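PKS (Streptomyces albus, PDB 4OQJ) probably catalyses decarboxylative condensation as the ketosynthase of a polyketide synthase that builds oxazolomycin, extending acyl chains carried on phosphopantetheine. Local coordinates at residues 143-148 against 704-708; 500-505 against 680-684; 512-516 against 672-676. All blocks are in the same frame, centred on the assembly; numbering follows the deposited sequence.

How the contacts relate
From the N terminus, helix 142-147 comes first and waits for the very last modelled residues: contact 1 (143-148 against 704-708) closes a loop of more than 550 residues. Contacts 2 and 3 fall within it. Helix 496-505 and strand 512-518 follow each other in the chain, and helices 660-673 and 680-684 return to them in reverse order, so contact 3 sits within the span of contact 2. These two are neighbours, centres 14 Å apart, and meet where Trp680 NE1 lies 3.6 Å from Trp672 NE1. Contact 1 stays apart, its nearest atoms about 17 Å from contact 3.

Contact 1 (143-148 against 704-708); sequences YLLHNL and HWAEP
Ala706 points its methyl at the end of helix 142-147, where Ala706 CB lies 3.5 Å from Leu148 CD2, tighter than usual for two carbons, with the phenol of Tyr143 on the same methyl. Next to this apolar centre the Tyr143 ring turns its edge to the face of the Trp705 indole in a T-shaped stack: the six-membered rings are 5.2 Å between centroids, their planes are 71° apart, and CE1 of the tyrosine does the touching over the indole. Tyr143 reaches this place because its CG stands anti to the backbone N (chi1 -168°), which carries the ring out from the helix toward the tail. The tail, residues 704-708, is irregular and ends the modelled chain; it is strapped across the surface of the thiolase-fold ketosynthase, against a helix whose Leu144 and Leu145 pack on Leu145 of the second subunit. Farther out the bonds begin. Ala706 N donates to Tyr143 OH at 2.8 Å, and the same hydroxyl is hydrogen-bonded to the carbonyl of Glu101, so two backbone groups fix the phenol end. At the other end of the alanine's backbone, Asn147 ND2 gives Ala706 O a nearly straight bond of 2.8 Å, with the oxygen in the plane of the amide. That amide stands almost perpendicular to the indole, and Asn147 ND2 is 3.2 Å from Trp705 NE1, a meeting of two donors without a bond. At the solvent edge, the poorly ordered Pro708 offers its CA hydrogen to Asn147 O, with Pro708 CA 3.5 Å away.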
loop_
_atom_site.group_PDB
_atom_site.type_symbol
_atom_site.label_atom_id
_atom_site.label_comp_id
_atom_site.label_asym_id
_atom_site.label_seq_id
_atom_site.Cartn_x
_atom_site.Cartn_y
_atom_site.Cartn_z
ATOM N N TYR A 143 -13.909 14.812 -10.087
ATOM C CA TYR A 143 -13.718 16.274 -9.999
ATOM C C TYR A 143 -12.735 16.748 -11.061
ATOM O O TYR A 143 -12.954 17.750 -11.725
ATOM C CB TYR A 143 -13.212 16.653 -8.611
ATOM C CG TYR A 143 -13.235 18.126 -8.261
ATOM C CD1 TYR A 143 -14.423 18.767 -7.935
ATOM C CD2 TYR A 143 -12.061 18.859 -8.194
ATOM C CE1 TYR A 143 -14.438 20.100 -7.578
ATOM C CE2 TYR A 143 -12.068 20.188 -7.833
ATOM C CZ TYR A 143 -13.258 20.805 -7.524
ATOM O OH TYR A 143 -13.257 22.139 -7.152
ATOM N N LEU A 144 -11.649 15.999 -11.219
ATOM C CA LEU A 144 -10.647 16.284 -12.223
ATOM C C LEU A 144 -11.213 16.074 -13.624
ATOM O O LEU A 144 -11.028 16.899 -14.514
ATOM C CB LEU A 144 -9.420 15.394 -12.000
ATOM C CG LEU A 144 -8.328 15.414 -13.068
ATOM C CD1 LEU A 144 -7.671 16.775 -13.150
ATOM C CD2 LEU A 144 -7.302 14.334 -12.773
ATOM N N LEU A 145 -11.914 14.967 -13.815
ATOM C CA LEU A 145 -12.451 14.631 -15.127
ATOM C C LEU A 145 -13.574 15.578 -15.559
ATOM O O LEU A 145 -13.622 15.981 -16.715
ATOM C CB LEU A 145 -12.953 13.181 -15.128
ATOM C CG LEU A 145 -11.876 12.104 -14.977
ATOM C CD1 LEU A 145 -12.493 10.703 -14.792
ATOM C CD2 LEU A 145 -10.962 12.133 -16.182
ATOM N N HIS A 146 -14.482 15.915 -14.643
ATOM C CA HIS A 146 -15.625 16.780 -14.974
ATOM C C HIS A 146 -15.302 18.260 -14.769
ATOM O O HIS A 146 -15.196 19.017 -15.728
ATOM C CB HIS A 146 -16.851 16.431 -14.131
ATOM C CG HIS A 146 -17.349 15.026 -14.306
ATOM N ND1 HIS A 146 -18.499 14.571 -13.699
ATOM C CD2 HIS A 146 -16.855 13.978 -15.009
ATOM C CE1 HIS A 146 -18.695 13.305 -14.020
ATOM N NE2 HIS A 146 -17.713 12.922 -14.813
ATOM N N ASN A 147 -15.142 18.662 -13.511
ATOM C CA ASN A 147 -14.991 20.074 -13.162
ATOM C C ASN A 147 -13.721 20.730 -13.703
ATOM O O ASN A 147 -13.736 21.905 -14.063
ATOM C CB ASN A 147 -15.026 20.231 -11.643
ATOM C CG ASN A 147 -16.339 19.783 -11.049
ATOM O OD1 ASN A 147 -16.649 18.594 -11.039
ATOM N ND2 ASN A 147 -17.119 20.732 -10.544
ATOM N N LEU A 148 -12.630 19.972 -13.755
ATOM C CA LEU A 148 -11.333 20.500 -14.173
ATOM C C LEU A 148 -10.894 19.958 -15.527
ATOM O O LEU A 148 -9.797 20.277 -16.005
ATOM C CB LEU A 148 -10.262 20.166 -13.130
ATOM C CG LEU A 148 -10.497 20.678 -11.717
ATOM C CD1 LEU A 148 -9.330 20.270 -10.829
ATOM C CD2 LEU A 148 -10.660 22.183 -11.723
ATOM N N HIS A 704 -15.607 25.602 -1.707
ATOM C CA HIS A 704 -14.547 25.639 -2.702
ATOM C C HIS A 704 -14.929 24.651 -3.774
ATOM O O HIS A 704 -14.933 23.440 -3.534
ATOM C CB HIS A 704 -13.183 25.289 -2.097
ATOM C CG HIS A 704 -12.780 26.179 -0.964
ATOM N ND1 HIS A 704 -12.154 27.392 -1.158
ATOM C CD2 HIS A 704 -12.930 26.043 0.372
ATOM C CE1 HIS A 704 -11.933 27.964 0.013
ATOM N NE2 HIS A 704 -12.395 27.167 0.959
ATOM N N TRP A 705 -15.260 25.165 -4.952
ATOM C CA TRP A 705 -15.807 24.331 -6.007
ATOM C C TRP A 705 -15.520 24.934 -7.376
ATOM O O TRP A 705 -15.942 26.042 -7.675
ATOM C CB TRP A 705 -17.307 24.160 -5.803
ATOM C CG TRP A 705 -17.879 23.011 -6.538
ATOM C CD1 TRP A 705 -18.537 23.042 -7.735
ATOM C CD2 TRP A 705 -17.853 21.644 -6.127
ATOM N NE1 TRP A 705 -18.920 21.773 -8.093
ATOM C CE2 TRP A 705 -18.509 20.895 -7.121
ATOM C CE3 TRP A 705 -17.336 20.978 -5.010
ATOM C CZ2 TRP A 705 -18.665 19.518 -7.033
ATOM C CZ3 TRP A 705 -17.489 19.609 -4.928
ATOM C CH2 TRP A 705 -18.148 18.896 -5.930
ATOM N N ALA A 706 -14.768 24.206 -8.189
ATOM C CA ALA A 706 -14.414 24.650 -9.524
ATOM C C ALA A 706 -15.593 24.423 -10.452
ATOM O O ALA A 706 -16.148 23.327 -10.501
ATOM C CB ALA A 706 -13.190 23.907 -10.033
ATOM N N GLU A 707 -15.972 25.463 -11.183
ATOM C CA GLU A 707 -17.073 25.367 -12.129
ATOM C C GLU A 707 -16.572 24.800 -13.465
ATOM O O GLU A 707 -15.577 25.279 -14.014
ATOM C CB GLU A 707 -17.721 26.738 -12.322
ATOM C CG GLU A 707 -19.216 26.793 -11.987
ATOM C CD GLU A 707 -19.555 26.293 -10.583
ATOM O OE1 GLU A 707 -19.351 27.039 -9.600
ATOM O OE2 GLU A 707 -20.048 25.150 -10.470
ATOM N N PRO A 708 -17.239 23.753 -13.981
ATOM C CA PRO A 708 -16.802 23.187 -15.264
ATOM C C PRO A 708 -17.037 24.134 -16.434
ATOM O O PRO A 708 -16.086 24.800 -16.842
ATOM C CB PRO A 708 -17.654 21.919 -15.403
ATOM C CG PRO A 708 -18.828 22.132 -14.512
ATOM C CD PRO A 708 -18.348 22.985 -13.384
#

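Contact 2 (500-505 against 680-684); sequences AQTLAL and WTVFH
His684 and Trp680, one turn apart on the short helix 680-684, face Gln501, Ala504 and Leu505 of helix 496-505. The two helices form a nearly antiparallel pair, their segment axes 10.1 Å apart at closest and 156° between directions, packed beside the three-stranded antiparallel sheet that contains strand 465-471. Trp680 is best followed outward from its backbone. Trp680 CB meets Leu505 CD2 at 3.8 Å, and the same leucine methyl reaches on to the backbone of Trp680 and to Thr681. Having CG anti to the carbonyl carbon (chi1 -68°) puts the indole alongside Ala504, one face toward its methyl. CG and CD1 both lie by the carbonyl oxygen of Ala504, Trp680 CD1 at 3.6 Å from Ala504 O, while that oxygen accepts its hydrogen bond from Arg127. CD2 and CE3 then run under the methyl of Ala504, and Ala504 CB sits over one face in a CH-pi contact, 4.1 Å from the centroid of the five-membered ring of Trp680. Farther out, the indole packs on Leu466 and Val468 of strand 465-471 and meets Trp672 edge-to-face. The Ala504 methyl also serves His684, this time at the ring's edge. CA of Gln501 lies over one face of the imidazole, and Phe683 CD2 over the opposite face, so the ring is sandwiched. His684 ND1, hydrogen-bonded to Glu687, lies 3.6 Å from Gln501 CG.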
loop_
_atom_site.group_PDB
_atom_site.type_symbol
_atom_site.label_atom_id
_atom_site.label_comp_id
_atom_site.label_asym_id
_atom_site.label_seq_id
_atom_site.Cartn_x
_atom_site.Cartn_y
_atom_site.Cartn_z
ATOM N N ALA A 500 -9.503 17.940 30.839
ATOM C CA ALA A 500 -8.452 18.956 30.844
ATOM C C ALA A 500 -7.232 18.471 30.094
ATOM O O ALA A 500 -6.661 19.212 29.306
ATOM C CB ALA A 500 -8.064 19.339 32.271
ATOM N N GLN A 501 -6.834 17.228 30.350
ATOM C CA GLN A 501 -5.651 16.655 29.716
ATOM C C GLN A 501 -5.832 16.532 28.211
ATOM O O GLN A 501 -4.950 16.899 27.426
ATOM C CB GLN A 501 -5.341 15.280 30.304
ATOM C CG GLN A 501 -4.842 15.310 31.759
ATOM C CD GLN A 501 -4.892 13.936 32.428
ATOM O OE1 GLN A 501 -5.624 13.041 31.993
ATOM N NE2 GLN A 501 -4.102 13.762 33.480
ATOM N N THR A 502 -6.981 16.007 27.809
ATOM C CA THR A 502 -7.253 15.796 26.392
ATOM C C THR A 502 -7.215 17.133 25.656
ATOM O O THR A 502 -6.632 17.251 24.589
ATOM C CB THR A 502 -8.599 15.125 26.188
ATOM O OG1 THR A 502 -8.593 13.866 26.868
ATOM C CG2 THR A 502 -8.892 14.911 24.696
ATOM N N LEU A 503 -7.822 18.148 26.255
ATOM C CA LEU A 503 -7.887 19.461 25.632
ATOM C C LEU A 503 -6.505 20.110 25.509
ATOM O O LEU A 503 -6.231 20.795 24.527
ATOM C CB LEU A 503 -8.818 20.362 26.425
ATOM C CG LEU A 503 -10.327 20.097 26.328
ATOM C CD1 LEU A 503 -11.056 20.958 27.348
ATOM C CD2 LEU A 503 -10.857 20.379 24.929
ATOM N N ALA A 504 -5.656 19.910 26.520
ATOM C CA ALA A 504 -4.341 20.530 26.581
ATOM C C ALA A 504 -3.334 19.835 25.679
ATOM O O ALA A 504 -2.484 20.485 25.078
ATOM C CB ALA A 504 -3.818 20.529 28.036
ATOM N N LEU A 505 -3.430 18.507 25.607
ATOM C CA LEU A 505 -2.435 17.687 24.919
ATOM C C LEU A 505 -2.889 17.230 23.544
ATOM O O LEU A 505 -2.066 16.891 22.698
ATOM C CB LEU A 505 -2.101 16.456 25.757
ATOM C CG LEU A 505 -1.462 16.714 27.126
ATOM C CD1 LEU A 505 -1.558 15.450 27.953
ATOM C CD2 LEU A 505 -0.008 17.162 26.989
ATOM N N TRP A 680 2.586 21.635 27.860
ATOM C CA TRP A 680 1.533 20.892 28.538
ATOM C C TRP A 680 1.965 19.473 28.883
ATOM O O TRP A 680 1.418 18.872 29.802
ATOM C CB TRP A 680 0.280 20.877 27.680
ATOM C CG TRP A 680 -0.328 22.214 27.583
ATOM C CD1 TRP A 680 -0.378 23.004 26.481
ATOM C CD2 TRP A 680 -0.972 22.946 28.640
ATOM N NE1 TRP A 680 -1.026 24.180 26.776
ATOM C CE2 TRP A 680 -1.397 24.172 28.098
ATOM C CE3 TRP A 680 -1.229 22.682 29.993
ATOM C CZ2 TRP A 680 -2.059 25.142 28.859
ATOM C CZ3 TRP A 680 -1.895 23.643 30.748
ATOM C CH2 TRP A 680 -2.297 24.858 30.179
ATOM N N THR A 681 2.956 18.945 28.169
ATOM C CA THR A 681 3.491 17.630 28.502
ATOM C C THR A 681 4.180 17.680 29.848
ATOM O O THR A 681 3.948 16.821 30.711
ATOM C CB THR A 681 4.468 17.114 27.430
ATOM O OG1 THR A 681 3.747 16.913 26.217
ATOM C CG2 THR A 681 5.086 15.787 27.851
ATOM N N VAL A 682 5.009 18.696 30.054
ATOM C CA VAL A 682 5.657 18.857 31.351
ATOM C C VAL A 682 4.613 19.169 32.424
ATOM O O VAL A 682 4.684 18.673 33.550
ATOM C CB VAL A 682 6.722 19.974 31.329
ATOM C CG1 VAL A 682 7.344 20.143 32.715
ATOM C CG2 VAL A 682 7.803 19.653 30.309
ATOM N N PHE A 683 3.643 20.004 32.079
ATOM C CA PHE A 683 2.616 20.384 33.037
ATOM C C PHE A 683 1.867 19.175 33.614
ATOM O O PHE A 683 1.541 19.155 34.803
ATOM C CB PHE A 683 1.620 21.329 32.378
ATOM C CG PHE A 683 0.609 21.882 33.321
ATOM C CD1 PHE A 683 0.967 22.855 34.245
ATOM C CD2 PHE A 683 -0.697 21.436 33.291
ATOM C CE1 PHE A 683 0.037 23.375 35.118
ATOM C CE2 PHE A 683 -1.642 21.957 34.169
ATOM C CZ PHE A 683 -1.270 22.926 35.077
ATOM N N HIS A 684 1.590 18.181 32.765
ATOM C CA HIS A 684 0.818 16.993 33.168
ATOM C C HIS A 684 1.685 15.778 33.544
ATOM O O HIS A 684 1.152 14.710 33.845
ATOM C CB HIS A 684 -0.155 16.609 32.045
ATOM C CG HIS A 684 -1.309 17.552 31.908
ATOM N ND1 HIS A 684 -2.339 17.607 32.827
ATOM C CD2 HIS A 684 -1.585 18.503 30.985
ATOM C CE1 HIS A 684 -3.202 18.538 32.465
ATOM N NE2 HIS A 684 -2.764 19.101 31.351
#

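Contact 3 (512-516 against 672-676); sequences YRRAL and WTAGD
The guanidinium of Arg513 lies flat on the indole of Trp672, their planes only 23° apart, joining strand 512-518, the middle one of a three-stranded antiparallel sheet, to the C-terminal end of helix 660-673. The arginine chain is extended from CG to NE and crosses the indole at about a right angle. Arg513 CD sits almost directly over the six-membered ring of Trp672, 3.7 Å from its centroid in a CH-pi contact. Arg513 CZ lies over the five-membered ring of Trp672, 4.5 Å from its centroid, a cation-pi contact. Trp672, with CG anti to its backbone N (chi1 176°), turns the far rim of its ring to the strand, where CZ3 meets Arg514 O at the ring's edge, near its plane. Alongside, Thr673 CG2 packs 3.6 Å from Ala515 CB. The helix closes in a Schellman motif at Gly675, and Arg513 exploits that end: Arg513 NH1 donates to Trp672 O at 2.9 Å, approaching from the face opposite to Gly675 N, so the carbonyl is gripped twice. Arg513 NE, meanwhile, is held by Leu510 O. A water extends the polar end, accepting from Arg513 NH1 at 2.8 Å and donating to Asp676 O at 2.9 Å.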
loop_
_atom_site.group_PDB
_atom_site.type_symbol
_atom_site.label_atom_id
_atom_site.label_comp_id
_atom_site.label_asym_id
_atom_site.label_seq_id
_atom_site.Cartn_x
_atom_site.Cartn_y
_atom_site.Cartn_z
ATOM N N TYR A 512 -6.744 32.012 18.476
ATOM C CA TYR A 512 -7.845 32.540 19.288
ATOM C C TYR A 512 -8.091 31.574 20.430
ATOM O O TYR A 512 -8.469 30.422 20.207
ATOM C CB TYR A 512 -9.086 32.753 18.425
ATOM C CG TYR A 512 -8.811 33.787 17.367
ATOM C CD1 TYR A 512 -8.272 33.423 16.139
ATOM C CD2 TYR A 512 -9.026 35.138 17.620
ATOM C CE1 TYR A 512 -7.992 34.368 15.181
ATOM C CE2 TYR A 512 -8.749 36.093 16.664
ATOM C CZ TYR A 512 -8.227 35.707 15.455
ATOM O OH TYR A 512 -7.946 36.645 14.497
ATOM N N ARG A 513 -7.874 32.047 21.650
ATOM C CA ARG A 513 -7.801 31.162 22.798
ATOM C C ARG A 513 -8.791 31.499 23.899
ATOM O O ARG A 513 -9.220 32.650 24.061
ATOM C CB ARG A 513 -6.381 31.187 23.367
ATOM C CG ARG A 513 -5.337 30.786 22.344
ATOM C CD ARG A 513 -3.951 30.641 22.957
ATOM N NE ARG A 513 -2.964 30.249 21.949
ATOM C CZ ARG A 513 -1.658 30.101 22.186
ATOM N NH1 ARG A 513 -1.160 30.323 23.392
ATOM N NH2 ARG A 513 -0.848 29.726 21.206
ATOM N N ARG A 514 -9.132 30.471 24.671
ATOM C CA ARG A 514 -10.066 30.618 25.779
ATOM C C ARG A 514 -9.681 29.659 26.873
ATOM O O ARG A 514 -9.162 28.576 26.598
ATOM C CB ARG A 514 -11.501 30.358 25.329
ATOM C CG ARG A 514 -12.555 30.586 26.419
ATOM C CD ARG A 514 -13.918 30.686 25.791
ATOM N NE ARG A 514 -14.134 32.005 25.204
ATOM C CZ ARG A 514 -14.913 32.252 24.154
ATOM N NH1 ARG A 514 -15.551 31.264 23.547
ATOM N NH2 ARG A 514 -15.048 33.500 23.704
ATOM N N ALA A 515 -9.902 30.059 28.117
ATOM C CA ALA A 515 -9.595 29.174 29.235
ATOM C C ALA A 515 -10.481 29.447 30.436
ATOM O O ALA A 515 -11.013 30.544 30.618
ATOM C CB ALA A 515 -8.127 29.290 29.627
ATOM N N LEU A 516 -10.619 28.420 31.258
ATOM C CA LEU A 516 -11.530 28.448 32.390
ATOM C C LEU A 516 -11.005 27.534 33.466
ATOM O O LEU A 516 -10.666 26.391 33.193
ATOM C CB LEU A 516 -12.930 27.998 31.972
ATOM C CG LEU A 516 -13.880 27.685 33.123
ATOM C CD1 LEU A 516 -14.278 28.977 33.788
ATOM C CD2 LEU A 516 -15.091 26.905 32.646
ATOM N N TRP A 672 -1.482 31.965 29.082
ATOM C CA TRP A 672 -1.559 31.106 27.910
ATOM C C TRP A 672 -2.535 31.700 26.900
ATOM O O TRP A 672 -2.218 31.744 25.722
ATOM C CB TRP A 672 -1.970 29.678 28.290
ATOM C CG TRP A 672 -2.146 28.780 27.080
ATOM C CD1 TRP A 672 -1.170 28.101 26.404
ATOM C CD2 TRP A 672 -3.375 28.482 26.411
ATOM N NE1 TRP A 672 -1.720 27.397 25.362
ATOM C CE2 TRP A 672 -3.079 27.617 25.344
ATOM C CE3 TRP A 672 -4.708 28.861 26.614
ATOM C CZ2 TRP A 672 -4.053 27.133 24.473
ATOM C CZ3 TRP A 672 -5.679 28.376 25.743
ATOM C CH2 TRP A 672 -5.341 27.518 24.692
ATOM N N THR A 673 -3.698 32.176 27.347
ATOM C CA THR A 673 -4.673 32.737 26.399
ATOM C C THR A 673 -4.079 33.956 25.704
ATOM O O THR A 673 -4.404 34.250 24.554
ATOM C CB THR A 673 -6.016 33.141 27.054
ATOM O OG1 THR A 673 -5.793 34.101 28.097
ATOM C CG2 THR A 673 -6.763 31.918 27.599
ATOM N N ALA A 674 -3.184 34.647 26.396
ATOM C CA ALA A 674 -2.576 35.862 25.866
ATOM C C ALA A 674 -1.349 35.561 25.004
ATOM O O ALA A 674 -0.674 36.479 24.531
ATOM C CB ALA A 674 -2.200 36.796 27.014
ATOM N N GLY A 675 -1.053 34.278 24.817
ATOM C CA GLY A 675 -0.007 33.860 23.893
ATOM C C GLY A 675 1.283 33.350 24.514
ATOM O O GLY A 675 2.238 33.046 23.808
ATOM N N ASP A 676 1.329 33.251 25.834
ATOM C CA ASP A 676 2.512 32.725 26.490
ATOM C C ASP A 676 2.686 31.256 26.111
ATOM O O ASP A 676 1.737 30.578 25.737
ATOM C CB ASP A 676 2.407 32.872 28.008
ATOM C CG ASP A 676 3.734 32.648 28.720
ATOM O OD1 ASP A 676 4.790 32.681 28.056
ATOM O OD2 ASP A 676 3.718 32.458 29.961
HETATM O O HOH W 1 1.448 29.206 23.205
#